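Local coordinates for Emp46p (Saccharomyces cerevisiae, PDB 2A6W), which takes part in the secretion of glycoproteins, and also in nuclear architecture and gene silencing, at residues F87-G92 with F195-S200. Numbering follows the deposited sequence.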
loop_
_atom_site.group_PDB
_atom_site.type_symbol
_atom_site.label_atom_id
_atom_site.label_comp_id
_atom_site.label_asym_id
_atom_site.label_seq_id
_atom_site.Cartn_x
_atom_site.Cartn_y
_atom_site.Cartn_z
ATOM N N PHE A 87 -0.957 -2.377 -0.029
ATOM C CA PHE A 87 -0.616 -1.298 0.874
ATOM C C PHE A 87 -0.644 -1.849 2.286
ATOM O O PHE A 87 -1.598 -2.529 2.688
ATOM C CB PHE A 87 -1.589 -0.135 0.711
ATOM C CG PHE A 87 -1.533 0.490 -0.644
ATOM C CD1 PHE A 87 -0.560 1.409 -0.941
ATOM C CD2 PHE A 87 -2.445 0.132 -1.628
ATOM C CE1 PHE A 87 -0.490 1.991 -2.209
ATOM C CE2 PHE A 87 -2.374 0.677 -2.877
ATOM C CZ PHE A 87 -1.397 1.621 -3.178
ATOM N N TRP A 88 0.406 -1.529 3.035
ATOM C CA TRP A 88 0.703 -2.173 4.308
ATOM C C TRP A 88 0.782 -1.207 5.467
ATOM O O TRP A 88 1.262 -0.087 5.354
ATOM C CB TRP A 88 2.047 -2.891 4.265
ATOM C CG TRP A 88 2.205 -3.889 3.153
ATOM C CD1 TRP A 88 2.722 -3.642 1.931
ATOM C CD2 TRP A 88 1.898 -5.279 3.185
ATOM N NE1 TRP A 88 2.745 -4.787 1.182
ATOM C CE2 TRP A 88 2.234 -5.811 1.928
ATOM C CE3 TRP A 88 1.359 -6.142 4.146
ATOM C CZ2 TRP A 88 2.057 -7.144 1.615
ATOM C CZ3 TRP A 88 1.207 -7.456 3.833
ATOM C CH2 TRP A 88 1.522 -7.946 2.571
ATOM N N LEU A 89 0.336 -1.710 6.607
ATOM C CA LEU A 89 0.475 -1.055 7.881
ATOM C C LEU A 89 0.784 -2.224 8.813
ATOM O O LEU A 89 -0.122 -2.987 9.134
ATOM C CB LEU A 89 -0.854 -0.384 8.230
ATOM C CG LEU A 89 -0.865 1.079 8.581
ATOM C CD1 LEU A 89 -0.367 1.916 7.421
ATOM C CD2 LEU A 89 -2.248 1.498 9.011
ATOM N N LYS A 90 2.048 -2.441 9.178
ATOM C CA LYS A 90 2.364 -3.636 9.967
ATOM C C LYS A 90 3.381 -3.482 11.105
ATOM O O LYS A 90 4.430 -2.855 10.947
ATOM C CB LYS A 90 2.744 -4.804 9.057
ATOM C CG LYS A 90 4.037 -4.673 8.273
ATOM C CD LYS A 90 4.117 -5.796 7.227
ATOM C CE LYS A 90 5.253 -6.769 7.492
ATOM N NZ LYS A 90 5.205 -7.871 6.496
ATOM N N GLN A 91 3.033 -4.068 12.252
ATOM C CA GLN A 91 3.893 -4.114 13.442
ATOM C C GLN A 91 5.215 -4.866 13.222
ATOM O O GLN A 91 5.376 -5.621 12.256
ATOM C CB GLN A 91 3.136 -4.754 14.597
ATOM C CG GLN A 91 2.073 -3.859 15.173
ATOM C CD GLN A 91 1.240 -4.556 16.243
ATOM O OE1 GLN A 91 1.172 -4.095 17.396
ATOM N NE2 GLN A 91 0.601 -5.660 15.867
ATOM N N GLY A 92 6.152 -4.652 14.145
ATOM C CA GLY A 92 7.544 -5.007 13.932
ATOM C C GLY A 92 7.837 -6.490 13.978
ATOM O O GLY A 92 6.968 -7.320 13.678
ATOM N N PHE A 195 4.376 1.281 13.904
ATOM C CA PHE A 195 4.203 0.350 12.801
ATOM C C PHE A 195 4.922 0.868 11.566
ATOM O O PHE A 195 5.302 2.020 11.494
ATOM C CB PHE A 195 2.723 0.135 12.507
ATOM C CG PHE A 195 1.942 1.406 12.401
ATOM C CD1 PHE A 195 1.397 1.992 13.536
ATOM C CD2 PHE A 195 1.750 2.016 11.177
ATOM C CE1 PHE A 195 0.685 3.156 13.459
ATOM C CE2 PHE A 195 1.018 3.184 11.093
ATOM C CZ PHE A 195 0.489 3.751 12.245
ATOM N N ARG A 196 5.139 -0.027 10.619
ATOM C CA ARG A 196 5.843 0.314 9.401
ATOM C C ARG A 196 4.808 0.552 8.311
ATOM O O ARG A 196 3.764 -0.083 8.304
ATOM C CB ARG A 196 6.785 -0.803 8.994
ATOM C CG ARG A 196 7.736 -1.270 10.084
ATOM C CD ARG A 196 8.428 -2.567 9.719
ATOM N NE ARG A 196 9.057 -2.491 8.397
ATOM C CZ ARG A 196 8.943 -3.405 7.421
ATOM N NH1 ARG A 196 8.206 -4.505 7.577
ATOM N NH2 ARG A 196 9.581 -3.217 6.267
ATOM N N ILE A 197 5.101 1.487 7.420
ATOM C CA ILE A 197 4.174 1.893 6.363
ATOM C C ILE A 197 4.848 1.613 5.042
ATOM O O ILE A 197 5.994 2.008 4.858
ATOM C CB ILE A 197 3.918 3.399 6.509
ATOM C CG1 ILE A 197 3.274 3.695 7.871
ATOM C CG2 ILE A 197 3.091 3.961 5.352
ATOM C CD1 ILE A 197 3.105 5.151 8.161
ATOM N N GLY A 198 4.151 0.970 4.107
ATOM C CA GLY A 198 4.740 0.728 2.796
ATOM C C GLY A 198 3.743 0.254 1.740
ATOM O O GLY A 198 2.531 0.171 1.963
ATOM N N THR A 199 4.285 -0.048 0.572
ATOM C CA THR A 199 3.515 -0.582 -0.533
ATOM C C THR A 199 4.416 -1.542 -1.296
ATOM O O THR A 199 5.638 -1.389 -1.277
ATOM C CB THR A 199 3.017 0.567 -1.447
ATOM O OG1 THR A 199 2.249 0.026 -2.515
ATOM C CG2 THR A 199 4.183 1.299 -2.150
ATOM N N SER A 200 3.814 -2.507 -1.967
ATOM C CA SER A 200 4.555 -3.466 -2.780
ATOM C C SER A 200 3.658 -3.974 -3.881
ATOM O O SER A 200 2.446 -3.896 -3.781
ATOM C CB SER A 200 5.016 -4.633 -1.909
ATOM O OG SER A 200 3.923 -5.401 -1.438
HETATM O O HOH W 1 0.705 1.823 3.417
#
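W88 and K90 pair with G198 and R196 across two antiparallel strands, 87-90 and 196-200, whose axes approach to 4.7 Å at 155°. K90 and R196 form both backbone bonds of a hydrogen-bonded pair, R196 N lying 2.9 Å from K90 O. The W88–G198 pair is less even: W88 N reaches G198 O at 2.9 Å, whereas the return bond from G198 N to W88 O is weak at 3.3 Å. A water donates to both W88 O and G198 O, bridging the two carbonyls on the face that carries F87 and L89.

On the other face, the W88 indole stands beside the side-chain-less G198 and reaches past it to S200. Its NE1-H points almost straight at S200 OG (2.9 Å, 166°), which lies in the indole plane at the ring edge; S200 OG is also bonded to F101 O. K90 and R196 run side by side, with K90 CE at the edge of the guanidinium, 3.7 Å from NH1. R196 makes a cation-pi contact with W55, whose ring also meets that of W88.

These are central neighbours in one sheet of the concanavalin-like beta sandwich of the legume-like lectin family. L89, I197 and T199 face the sheet containing strand 66-75, touching I68 or W70. L89 packs its CG 3.8 Å from F195 CE2, while its CD1 branch meets I197 CG1. At the F87 end, T199 OG1, anti to its own backbone nitrogen (chi1 -179°), comes obliquely to within 3.4 Å of F87 CE1 and is hydrogen-bonded to A86 O.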